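Local coordinates for protein decapping nuclease RAI1 (Scheffersomyces stipitis, PDB 5ULJ) that removes NAD caps from the 5' ends of RNAs in a divalent-metal-dependent hydrolysis, releasing NAD and leaving 5'-monophosphate RNA that is open to decay, at residues A[26-31]-A[215-220]; A[233-238]-A[254-259]; A[30-35]-A[88-93]. All coordinates share one frame; numbering follows the deposited sequence.

Contact 1: residues A[26-31]-A[215-220]; sequences PKEIFA and EQYISV. With 0WD ([[(2R,3S,4R,5R)-5-(3-aminocarbonyl-4H-pyridin-1-yl)-3,4-bis(oxidanyl)oxolan-2-yl]methoxy-oxidanyl-phosphoryl] [(2R,3S,4R,5R)-5-(6-aminopurin-9-yl)-4-oxidanyl-3-phosphonooxy-oxolan-2-yl]methyl hydrogen phosphate), chain F.
Glu28 reaches across to Ser219 as strand 27-31 runs roughly antiparallel to strand 216-220. Starting at its CB, the chain passes Ser219 OG at 3.9 Å. CG anti to the backbone N (chi1 173°) and an extended chain beyond it carry the carboxylate past the serine, with CG also lying near Val220 O. At the tip, OE1 accepts a hydrogen bond from Ser219 OG at 2.8 Å, met on the anti side and 26° out of the carboxylate plane. OE1 is gripped a second time by the hydroxyl of Tyr254, while OE2 makes a salt bridge to Lys48. Tyr217 joins this buried polar cluster, its OH bonded to both Lys48 and Tyr254, and the end of its ring lies close to Ala31, with OH 3.8 Å from Ala31 CB.

Phe30 and Val220 make the apolar counterpart. The isopropyl group of Val220 sits over one face of the ring in a CH-pi contact, CB lying 3.8 Å from the centroid of the Phe30 ring and only 15° off its normal. Both methyls join in, CG1 to CZ and CG2 to CE2, so that face of the ring is well packed.

Toward the other end of strand 216-220, Gln216 lines the nucleotide pocket, and Ile218 CD1 comes to 4.0 Å from C5M of the bound 3'-NADP.

In the backbone, Val220 O takes a bond from Ile29 N at 3.0 Å and a weak one from Phe30 N at 3.5 Å, and Val220 N returns a bond to Phe30 O at 2.9 Å. Two residues, Ile29 and Phe30, thus face one, which is the signature of a classic beta bulge.

Contact 2: residues A[233-238]-A[254-259]; sequences AGEVDC and YMELKT. With CA (calcium ion), chain E; 0WD ([[(2R,3S,4R,5R)-5-(3-aminocarbonyl-4H-pyridin-1-yl)-3,4-bis(oxidanyl)oxolan-2-yl]methoxy-oxidanyl-phosphoryl] [(2R,3S,4R,5R)-5-(6-aminopurin-9-yl)-4-oxidanyl-3-phosphonooxy-oxolan-2-yl]methyl hydrogen phosphate), chain F.
Asp237 and Glu256 turn their carboxylates onto one calcium ion by different torsions: Asp237 sets CG anti to its carbonyl carbon (chi1 -70°), whereas Glu256 folds back through a bend at chi2 (69°). The two groups cross obliquely, their planes 40° apart. Asp237 OD2 binds the calcium at 2.6 Å and Glu256 OE2 at a longer 2.9 Å. Leu257 adds its backbone O, 2.6 Å from the calcium, while its N-H bonds to the anti lone pair of Asp237 OD2, holding that carboxylate in place. OP2 of the 3'-phosphate of bound 3'-NADP, 2.7 Å from the calcium, and two waters are the other ligands. This is the metal centre of a PD-(D/E)XK nuclease, with Glu256-Leu257-Lys258 as its (D/E)XK element. Lys258 NZ lies 2.9 Å from OP3 of the same phosphate and also makes a salt bridge to Glu256 OE2. Farther along the nucleotide, Glu235 N donates to O1N of the diphosphate. One water bridges the two segments, donating to Glu235 O at 2.7 Å and to Glu256 OE1 at 2.8 Å. Nearer the start of strand 254-259, Cys238 and Met255 form an antiparallel hydrogen-bonded pair, with SG of the cysteine resting on CB of the methionine. Val236 CG1 lies over one face of the Tyr254 ring, 4.0 Å from its centroid.

Contact 3: residues A[30-35]-A[88-93]; sequences FAFARD and KCLLTA
Phe32 lays its ring against the first turn of helix 88-93, with one face beneath the backbone of Cys89: the carbonyl O of Cys89 stands 4.2 Å above the ring plane, over its centre. CG placed between the backbone N and the carbonyl carbon (chi1 67°) lifts the ring out from the strand to meet the helix. Its CE2 touches Cys89 CB at 4.0 Å and its CE1 touches Leu90 CD1 at 4.1 Å. On the strand-proximal part, CD1 lies 3.7 Å from Ala93 CB.

That methyl also meets the neighbouring aromatic, Ala93 CB being 3.5 Å from Phe30 CE2, so one small side chain packs against both rings. Ala93 O hangs over the Phe30 face opposite the one that Val220 covers, offset toward the rim, and Tyr97 one turn farther along the helix meets the same ring. The side chain of Leu90 also lies about 4 Å from that of Tyr114, a substrate-binding residue. Phe30 and Phe32, two apart along the strand, both point to the helix, while Ala31 between them points away. This is helix-on-sheet packing of an alpha/beta fold, helix 88-101 covering one face of the sheet at strand 27-34.

All three contacts are buried, but their chemistry changes toward the active site. Contact 3 joins apolar side chains, a helix on a strand. Contact 1 uses the same strand 27-34 and shares Phe30 and Ala31 with it, but adds backbone pairing and a charged cluster on the face away from the helix. Contact 2 holds the metal and substrate site, where acidic side chains gather round a calcium ion. Strands 216-225 and 228-239 are sheet neighbours that carry contact 1 into contact 2, and Tyr254 of contact 2 joins the polar cluster of contact 1. Contacts 2 and 3 meet only lightly, through Ala233 and Leu90. The nucleotide touches contacts 1 and 2.

Contact 1: residues A[26-31]-A[215-220]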
loop_
_atom_site.group_PDB
_atom_site.type_symbol
_atom_site.label_atom_id
_atom_site.label_comp_id
_atom_site.label_asym_id
_atom_site.label_seq_id
_atom_site.Cartn_x
_atom_site.Cartn_y
_atom_site.Cartn_z
ATOM N N PRO A 26 6.294 -7.663 -12.345
ATOM C CA PRO A 26 7.087 -7.127 -11.236
ATOM C C PRO A 26 7.997 -8.179 -10.605
ATOM O O PRO A 26 7.717 -9.373 -10.699
ATOM C CB PRO A 26 6.021 -6.666 -10.240
ATOM C CG PRO A 26 4.869 -7.572 -10.497
ATOM C CD PRO A 26 4.877 -7.831 -11.980
ATOM N N LYS A 27 9.076 -7.733 -9.974
ATOM C CA LYS A 27 9.950 -8.630 -9.230
ATOM C C LYS A 27 10.535 -7.921 -8.014
ATOM O O LYS A 27 11.004 -6.787 -8.113
ATOM C CB LYS A 27 11.081 -9.159 -10.115
ATOM C CG LYS A 27 12.093 -10.000 -9.351
ATOM C CD LYS A 27 13.404 -10.144 -10.099
ATOM C CE LYS A 27 14.579 -10.069 -9.135
ATOM N NZ LYS A 27 15.824 -10.639 -9.719
ATOM N N GLU A 28 10.499 -8.588 -6.866
ATOM C CA GLU A 28 11.112 -8.056 -5.655
ATOM C C GLU A 28 12.632 -8.052 -5.783
ATOM O O GLU A 28 13.223 -9.027 -6.246
ATOM C CB GLU A 28 10.686 -8.875 -4.434
ATOM C CG GLU A 28 11.398 -8.496 -3.145
ATOM C CD GLU A 28 10.958 -9.349 -1.971
ATOM O OE1 GLU A 28 9.756 -9.329 -1.634
ATOM O OE2 GLU A 28 11.815 -10.044 -1.385
ATOM N N ILE A 29 13.261 -6.952 -5.381
ATOM C CA ILE A 29 14.717 -6.868 -5.413
ATOM C C ILE A 29 15.300 -6.770 -4.004
ATOM O O ILE A 29 16.425 -7.210 -3.764
ATOM C CB ILE A 29 15.200 -5.672 -6.261
ATOM C CG1 ILE A 29 14.541 -4.373 -5.802
ATOM C CG2 ILE A 29 14.905 -5.913 -7.733
ATOM C CD1 ILE A 29 15.150 -3.141 -6.431
ATOM N N PHE A 30 14.537 -6.198 -3.076
ATOM C CA PHE A 30 14.913 -6.223 -1.665
ATOM C C PHE A 30 13.718 -5.948 -0.760
ATOM O O PHE A 30 12.641 -5.570 -1.224
ATOM C CB PHE A 30 16.040 -5.222 -1.369
ATOM C CG PHE A 30 15.667 -3.779 -1.584
ATOM C CD1 PHE A 30 15.808 -3.190 -2.827
ATOM C CD2 PHE A 30 15.207 -3.003 -0.531
ATOM C CE1 PHE A 30 15.480 -1.860 -3.024
ATOM C CE2 PHE A 30 14.877 -1.673 -0.720
ATOM C CZ PHE A 30 15.015 -1.101 -1.968
ATOM N N ALA A 31 13.917 -6.152 0.538
ATOM C CA ALA A 31 12.860 -5.953 1.516
ATOM C C ALA A 31 13.416 -5.388 2.816
ATOM O O ALA A 31 14.595 -5.557 3.126
ATOM C CB ALA A 31 12.127 -7.262 1.779
ATOM N N GLU A 215 4.121 -4.132 13.393
ATOM C CA GLU A 215 4.734 -5.061 12.450
ATOM C C GLU A 215 4.378 -4.724 11.007
ATOM O O GLU A 215 3.211 -4.755 10.619
ATOM C CB GLU A 215 4.315 -6.499 12.765
ATOM C CG GLU A 215 4.861 -7.032 14.078
ATOM C CD GLU A 215 4.390 -8.442 14.377
ATOM O OE1 GLU A 215 3.176 -8.705 14.247
ATOM O OE2 GLU A 215 5.235 -9.288 14.739
ATOM N N GLN A 216 5.396 -4.399 10.220
ATOM C CA GLN A 216 5.211 -4.079 8.812
ATOM C C GLN A 216 6.327 -4.689 7.973
ATOM O O GLN A 216 7.484 -4.290 8.086
ATOM C CB GLN A 216 5.165 -2.563 8.602
ATOM C CG GLN A 216 3.943 -1.880 9.196
ATOM C CD GLN A 216 2.701 -2.068 8.345
ATOM O OE1 GLN A 216 1.994 -3.068 8.470
ATOM N NE2 GLN A 216 2.431 -1.103 7.474
ATOM N N TYR A 217 5.975 -5.665 7.143
ATOM C CA TYR A 217 6.932 -6.267 6.222
ATOM C C TYR A 217 6.828 -5.581 4.867
ATOM O O TYR A 217 5.828 -5.728 4.164
ATOM C CB TYR A 217 6.684 -7.772 6.085
ATOM C CG TYR A 217 7.617 -8.473 5.121
ATOM C CD1 TYR A 217 8.862 -8.929 5.537
ATOM C CD2 TYR A 217 7.251 -8.686 3.799
ATOM C CE1 TYR A 217 9.718 -9.573 4.660
ATOM C CE2 TYR A 217 8.098 -9.328 2.916
ATOM C CZ TYR A 217 9.330 -9.769 3.351
ATOM O OH TYR A 217 10.174 -10.409 2.472
ATOM N N ILE A 218 7.862 -4.831 4.505
ATOM C CA ILE A 218 7.833 -4.049 3.276
ATOM C C ILE A 218 8.641 -4.695 2.160
ATOM O O ILE A 218 9.864 -4.799 2.242
ATOM C CB ILE A 218 8.369 -2.624 3.498
ATOM C CG1 ILE A 218 7.658 -1.959 4.679
ATOM C CG2 ILE A 218 8.213 -1.796 2.226
ATOM C CD1 ILE A 218 6.167 -1.803 4.488
ATOM N N SER A 219 7.944 -5.127 1.115
ATOM C CA SER A 219 8.600 -5.598 -0.095
ATOM C C SER A 219 8.880 -4.408 -1.004
ATOM O O SER A 219 8.077 -3.480 -1.085
ATOM C CB SER A 219 7.733 -6.635 -0.814
ATOM O OG SER A 219 8.300 -7.003 -2.060
ATOM N N VAL A 220 10.029 -4.422 -1.669
ATOM C CA VAL A 220 10.346 -3.382 -2.639
ATOM C C VAL A 220 10.596 -4.022 -3.996
ATOM O O VAL A 220 11.511 -4.830 -4.155
ATOM C CB VAL A 220 11.569 -2.552 -2.222
ATOM C CG1 VAL A 220 11.820 -1.452 -3.240
ATOM C CG2 VAL A 220 11.356 -1.959 -0.839
HETATM C C1M 0WD F . 3.795 3.522 5.565
HETATM C C2M 0WD F . 2.372 3.458 5.084
HETATM O O2M 0WD F . 1.585 4.492 5.694
HETATM C C3M 0WD F . 2.042 2.124 5.676
HETATM O O3M 0WD F . 2.123 2.252 7.097
HETATM O O4M 0WD F . 4.305 2.305 4.983
HETATM C C4M 0WD F . 3.247 1.313 5.186
HETATM C C5M 0WD F . 2.961 0.557 3.879
HETATM O O5M 0WD F . 2.881 1.431 2.749
HETATM P PN 0WD F . 1.858 1.056 1.560
HETATM O O1N 0WD F . 2.061 -0.409 1.623
HETATM O O2N 0WD F . 2.379 1.924 0.482
HETATM O O3P 0WD F . 0.413 1.478 2.125
HETATM P PA 0WD F . -1.003 0.828 1.758
HETATM O O1A 0WD F . -2.047 1.863 1.917
HETATM O O2A 0WD F . -0.889 0.100 0.476
HETATM O O5B 0WD F . -1.175 -0.249 2.945
HETATM C C5B 0WD F . -2.116 -0.012 3.995
HETATM C C4B 0WD F . -1.577 -0.583 5.311
HETATM C C3B 0WD F . -2.680 -1.169 6.152
HETATM O O3B 0WD F . -3.212 -2.370 5.563
HETATM P "P2'" 0WD F . -4.609 -2.360 4.802
HETATM O OP2 0WD F . -5.099 -3.729 5.077
HETATM O OP1 0WD F . -5.368 -1.297 5.476
HETATM O OP3 0WD F . -4.246 -2.112 3.399
HETATM O O4B 0WD F . -1.102 0.460 6.193
HETATM C C1B 0WD F . -1.177 -0.124 7.534
HETATM C C2B 0WD F . -1.813 -1.494 7.327
HETATM O O2B 0WD F . -0.807 -2.425 6.913
#

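Contact 2: residues A[233-238]-A[254-259]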
loop_
_atom_site.group_PDB
_atom_site.type_symbol
_atom_site.label_atom_id
_atom_site.label_comp_id
_atom_site.label_asym_id
_atom_site.label_seq_id
_atom_site.Cartn_x
_atom_site.Cartn_y
_atom_site.Cartn_z
ATOM N N ALA A 233 7.454 0.385 -3.101
ATOM C CA ALA A 233 7.546 -0.214 -1.776
ATOM C C ALA A 233 6.143 -0.448 -1.232
ATOM O O ALA A 233 5.339 0.481 -1.156
ATOM C CB ALA A 233 8.348 0.671 -0.837
ATOM N N GLY A 234 5.844 -1.689 -0.861
ATOM C CA GLY A 234 4.516 -2.032 -0.386
ATOM C C GLY A 234 4.496 -3.069 0.720
ATOM O O GLY A 234 5.259 -4.035 0.696
ATOM N N GLU A 235 3.612 -2.864 1.690
ATOM C CA GLU A 235 3.460 -3.786 2.810
ATOM C C GLU A 235 2.848 -5.108 2.358
ATOM O O GLU A 235 1.913 -5.129 1.558
ATOM C CB GLU A 235 2.601 -3.149 3.909
ATOM C CG GLU A 235 2.483 -3.972 5.186
ATOM C CD GLU A 235 1.308 -4.933 5.167
ATOM O OE1 GLU A 235 0.455 -4.818 4.261
ATOM O OE2 GLU A 235 1.241 -5.805 6.058
ATOM N N VAL A 236 3.386 -6.208 2.875
ATOM C CA VAL A 236 2.863 -7.539 2.588
ATOM C C VAL A 236 2.430 -8.213 3.887
ATOM O O VAL A 236 3.162 -8.192 4.876
ATOM C CB VAL A 236 3.904 -8.415 1.864
ATOM C CG1 VAL A 236 3.412 -9.848 1.745
ATOM C CG2 VAL A 236 4.221 -7.837 0.493
ATOM N N ASP A 237 1.239 -8.805 3.883
ATOM C CA ASP A 237 0.670 -9.383 5.096
ATOM C C ASP A 237 1.339 -10.694 5.505
ATOM O O ASP A 237 1.774 -10.839 6.646
ATOM C CB ASP A 237 -0.833 -9.604 4.921
ATOM C CG ASP A 237 -1.607 -8.303 4.868
ATOM O OD1 ASP A 237 -1.117 -7.298 5.425
ATOM O OD2 ASP A 237 -2.703 -8.285 4.271
ATOM N N CYS A 238 1.415 -11.645 4.579
ATOM C CA CYS A 238 1.980 -12.953 4.895
ATOM C C CYS A 238 2.378 -13.748 3.655
ATOM O O CYS A 238 2.214 -13.290 2.525
ATOM C CB CYS A 238 0.985 -13.768 5.726
ATOM S SG CYS A 238 -0.479 -14.308 4.814
ATOM N N TYR A 254 3.485 -14.422 -1.814
ATOM C CA TYR A 254 2.916 -13.479 -0.857
ATOM C C TYR A 254 1.391 -13.514 -0.856
ATOM O O TYR A 254 0.769 -13.955 -1.822
ATOM C CB TYR A 254 3.393 -12.059 -1.157
ATOM C CG TYR A 254 4.842 -11.795 -0.815
ATOM C CD1 TYR A 254 5.482 -12.503 0.195
ATOM C CD2 TYR A 254 5.567 -10.831 -1.500
ATOM C CE1 TYR A 254 6.810 -12.257 0.508
ATOM C CE2 TYR A 254 6.889 -10.578 -1.195
ATOM C CZ TYR A 254 7.505 -11.293 -0.192
ATOM O OH TYR A 254 8.824 -11.038 0.106
ATOM N N MET A 255 0.799 -13.038 0.236
ATOM C CA MET A 255 -0.653 -12.961 0.361
ATOM C C MET A 255 -1.105 -11.616 0.908
ATOM O O MET A 255 -0.319 -10.873 1.495
ATOM C CB MET A 255 -1.184 -14.061 1.279
ATOM C CG MET A 255 -1.072 -15.464 0.744
ATOM S SD MET A 255 -1.854 -16.610 1.892
ATOM C CE MET A 255 -3.546 -16.041 1.833
ATOM N N GLU A 256 -2.385 -11.321 0.723
ATOM C CA GLU A 256 -3.004 -10.163 1.347
ATOM C C GLU A 256 -4.174 -10.616 2.214
ATOM O O GLU A 256 -4.951 -11.482 1.814
ATOM C CB GLU A 256 -3.474 -9.162 0.292
ATOM C CG GLU A 256 -3.918 -7.827 0.862
ATOM C CD GLU A 256 -2.766 -7.023 1.436
ATOM O OE1 GLU A 256 -1.602 -7.299 1.074
ATOM O OE2 GLU A 256 -3.024 -6.115 2.254
ATOM N N LEU A 257 -4.292 -10.034 3.403
ATOM C CA LEU A 257 -5.368 -10.388 4.322
ATOM C C LEU A 257 -6.289 -9.197 4.565
ATOM O O LEU A 257 -5.833 -8.107 4.909
ATOM C CB LEU A 257 -4.799 -10.897 5.647
ATOM C CG LEU A 257 -3.915 -12.144 5.561
ATOM C CD1 LEU A 257 -3.482 -12.595 6.946
ATOM C CD2 LEU A 257 -4.636 -13.266 4.827
ATOM N N LYS A 258 -7.588 -9.408 4.377
ATOM C CA LYS A 258 -8.570 -8.341 4.533
ATOM C C LYS A 258 -9.780 -8.805 5.334
ATOM O O LYS A 258 -10.066 -9.999 5.408
ATOM C CB LYS A 258 -9.030 -7.830 3.167
ATOM C CG LYS A 258 -7.921 -7.333 2.256
ATOM C CD LYS A 258 -7.365 -6.003 2.727
ATOM C CE LYS A 258 -6.475 -5.386 1.663
ATOM N NZ LYS A 258 -5.891 -4.089 2.101
ATOM N N THR A 259 -10.493 -7.854 5.929
ATOM C CA THR A 259 -11.750 -8.152 6.607
ATOM C C THR A 259 -12.861 -7.225 6.139
ATOM O O THR A 259 -12.610 -6.086 5.744
ATOM C CB THR A 259 -11.627 -8.035 8.136
ATOM O OG1 THR A 259 -11.264 -6.696 8.492
ATOM C CG2 THR A 259 -10.584 -8.988 8.652
HETATM CA CA CA E . -4.035 -6.182 4.922
HETATM C C1M 0WD F . 3.795 3.522 5.565
HETATM C C2M 0WD F . 2.372 3.458 5.084
HETATM O O2M 0WD F . 1.585 4.492 5.694
HETATM C C3M 0WD F . 2.042 2.124 5.676
HETATM O O3M 0WD F . 2.123 2.252 7.097
HETATM O O4M 0WD F . 4.305 2.305 4.983
HETATM C C4M 0WD F . 3.247 1.313 5.186
HETATM C C5M 0WD F . 2.961 0.557 3.879
HETATM O O5M 0WD F . 2.881 1.431 2.749
HETATM P PN 0WD F . 1.858 1.056 1.560
HETATM O O1N 0WD F . 2.061 -0.409 1.623
HETATM O O2N 0WD F . 2.379 1.924 0.482
HETATM O O3P 0WD F . 0.413 1.478 2.125
HETATM P PA 0WD F . -1.003 0.828 1.758
HETATM O O1A 0WD F . -2.047 1.863 1.917
HETATM O O2A 0WD F . -0.889 0.100 0.476
HETATM O O5B 0WD F . -1.175 -0.249 2.945
HETATM C C5B 0WD F . -2.116 -0.012 3.995
HETATM C C4B 0WD F . -1.577 -0.583 5.311
HETATM C C3B 0WD F . -2.680 -1.169 6.152
HETATM O O3B 0WD F . -3.212 -2.370 5.563
HETATM P "P2'" 0WD F . -4.609 -2.360 4.802
HETATM O OP2 0WD F . -5.099 -3.729 5.077
HETATM O OP1 0WD F . -5.368 -1.297 5.476
HETATM O OP3 0WD F . -4.246 -2.112 3.399
HETATM O O4B 0WD F . -1.102 0.460 6.193
HETATM C C1B 0WD F . -1.177 -0.124 7.534
HETATM C C2B 0WD F . -1.813 -1.494 7.327
HETATM O O2B 0WD F . -0.807 -2.425 6.913
HETATM O O HOH W 1 0.439 -6.159 -0.430
HETATM O O HOH W 2 -2.746 -5.142 7.175
HETATM O O HOH W 3 -1.906 -5.051 3.956
#

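Contact 3: residues A[30-35]-A[88-93]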
loop_
_atom_site.group_PDB
_atom_site.type_symbol
_atom_site.label_atom_id
_atom_site.label_comp_id
_atom_site.label_asym_id
_atom_site.label_seq_id
_atom_site.Cartn_x
_atom_site.Cartn_y
_atom_site.Cartn_z
ATOM N N PHE A 30 14.537 -6.198 -3.076
ATOM C CA PHE A 30 14.913 -6.223 -1.665
ATOM C C PHE A 30 13.718 -5.948 -0.760
ATOM O O PHE A 30 12.641 -5.570 -1.224
ATOM C CB PHE A 30 16.040 -5.222 -1.369
ATOM C CG PHE A 30 15.667 -3.779 -1.584
ATOM C CD1 PHE A 30 15.808 -3.190 -2.827
ATOM C CD2 PHE A 30 15.207 -3.003 -0.531
ATOM C CE1 PHE A 30 15.480 -1.860 -3.024
ATOM C CE2 PHE A 30 14.877 -1.673 -0.720
ATOM C CZ PHE A 30 15.015 -1.101 -1.968
ATOM N N ALA A 31 13.917 -6.152 0.538
ATOM C CA ALA A 31 12.860 -5.953 1.516
ATOM C C ALA A 31 13.416 -5.388 2.816
ATOM O O ALA A 31 14.595 -5.557 3.126
ATOM C CB ALA A 31 12.127 -7.262 1.779
ATOM N N PHE A 32 12.560 -4.702 3.564
ATOM C CA PHE A 32 12.901 -4.259 4.908
ATOM C C PHE A 32 11.646 -4.322 5.764
ATOM O O PHE A 32 10.545 -4.496 5.243
ATOM C CB PHE A 32 13.503 -2.848 4.902
ATOM C CG PHE A 32 12.539 -1.764 4.502
ATOM C CD1 PHE A 32 12.292 -1.490 3.166
ATOM C CD2 PHE A 32 11.899 -1.001 5.466
ATOM C CE1 PHE A 32 11.415 -0.485 2.800
ATOM C CE2 PHE A 32 11.019 0.005 5.105
ATOM C CZ PHE A 32 10.778 0.262 3.770
ATOM N N ALA A 33 11.803 -4.195 7.076
ATOM C CA ALA A 33 10.659 -4.357 7.960
ATOM C C ALA A 33 10.750 -3.528 9.231
ATOM O O ALA A 33 11.836 -3.217 9.715
ATOM C CB ALA A 33 10.486 -5.827 8.319
ATOM N N ARG A 34 9.584 -3.165 9.750
ATOM C CA ARG A 34 9.458 -2.612 11.088
ATOM C C ARG A 34 8.869 -3.702 11.969
ATOM O O ARG A 34 7.777 -4.195 11.695
ATOM C CB ARG A 34 8.571 -1.367 11.088
ATOM C CG ARG A 34 8.481 -0.657 12.429
ATOM C CD ARG A 34 7.596 0.578 12.333
ATOM N NE ARG A 34 6.189 0.232 12.154
ATOM C CZ ARG A 34 5.272 1.057 11.662
ATOM N NH1 ARG A 34 5.613 2.283 11.288
ATOM N NH2 ARG A 34 4.014 0.657 11.536
ATOM N N ASP A 35 9.591 -4.102 13.011
ATOM C CA ASP A 35 9.116 -5.201 13.843
ATOM C C ASP A 35 8.151 -4.719 14.919
ATOM O O ASP A 35 7.785 -3.543 14.963
ATOM C CB ASP A 35 10.292 -5.966 14.471
ATOM C CG ASP A 35 11.214 -5.081 15.296
ATOM O OD1 ASP A 35 10.764 -4.052 15.840
ATOM O OD2 ASP A 35 12.407 -5.432 15.406
ATOM N N LYS A 88 12.441 8.024 4.661
ATOM C CA LYS A 88 13.712 7.762 5.333
ATOM C C LYS A 88 14.134 6.296 5.281
ATOM O O LYS A 88 15.215 5.972 4.790
ATOM C CB LYS A 88 13.636 8.220 6.791
ATOM C CG LYS A 88 14.873 7.883 7.609
ATOM C CD LYS A 88 14.745 8.385 9.039
ATOM C CE LYS A 88 15.956 7.987 9.869
ATOM N NZ LYS A 88 15.877 8.517 11.259
ATOM N N CYS A 89 13.280 5.414 5.789
ATOM C CA CYS A 89 13.616 3.999 5.889
ATOM C C CYS A 89 13.683 3.330 4.520
ATOM O O CYS A 89 14.491 2.427 4.303
ATOM C CB CYS A 89 12.609 3.282 6.785
ATOM S SG CYS A 89 12.578 3.924 8.473
ATOM N N LEU A 90 12.834 3.775 3.599
ATOM C CA LEU A 90 12.867 3.270 2.234
ATOM C C LEU A 90 14.209 3.585 1.575
ATOM O O LEU A 90 14.818 2.721 0.944
ATOM C CB LEU A 90 11.722 3.862 1.409
ATOM C CG LEU A 90 11.760 3.586 -0.096
ATOM C CD1 LEU A 90 11.755 2.090 -0.373
ATOM C CD2 LEU A 90 10.594 4.269 -0.797
ATOM N N LEU A 91 14.667 4.823 1.733
ATOM C CA LEU A 91 15.928 5.251 1.136
ATOM C C LEU A 91 17.125 4.606 1.829
ATOM O O LEU A 91 18.164 4.386 1.208
ATOM C CB LEU A 91 16.050 6.775 1.177
ATOM C CG LEU A 91 15.050 7.535 0.304
ATOM C CD1 LEU A 91 15.363 9.020 0.293
ATOM C CD2 LEU A 91 15.036 6.975 -1.111
ATOM N N THR A 92 16.975 4.307 3.116
ATOM C CA THR A 92 18.005 3.581 3.850
ATOM C C THR A 92 18.188 2.191 3.246
ATOM O O THR A 92 19.311 1.741 3.016
ATOM C CB THR A 92 17.658 3.454 5.348
ATOM O OG1 THR A 92 17.716 4.746 5.964
ATOM C CG2 THR A 92 18.640 2.527 6.050
ATOM N N ALA A 93 17.071 1.523 2.972
ATOM C CA ALA A 93 17.101 0.187 2.390
ATOM C C ALA A 93 17.568 0.225 0.938
ATOM O O ALA A 93 18.285 -0.669 0.487
ATOM C CB ALA A 93 15.730 -0.463 2.490
#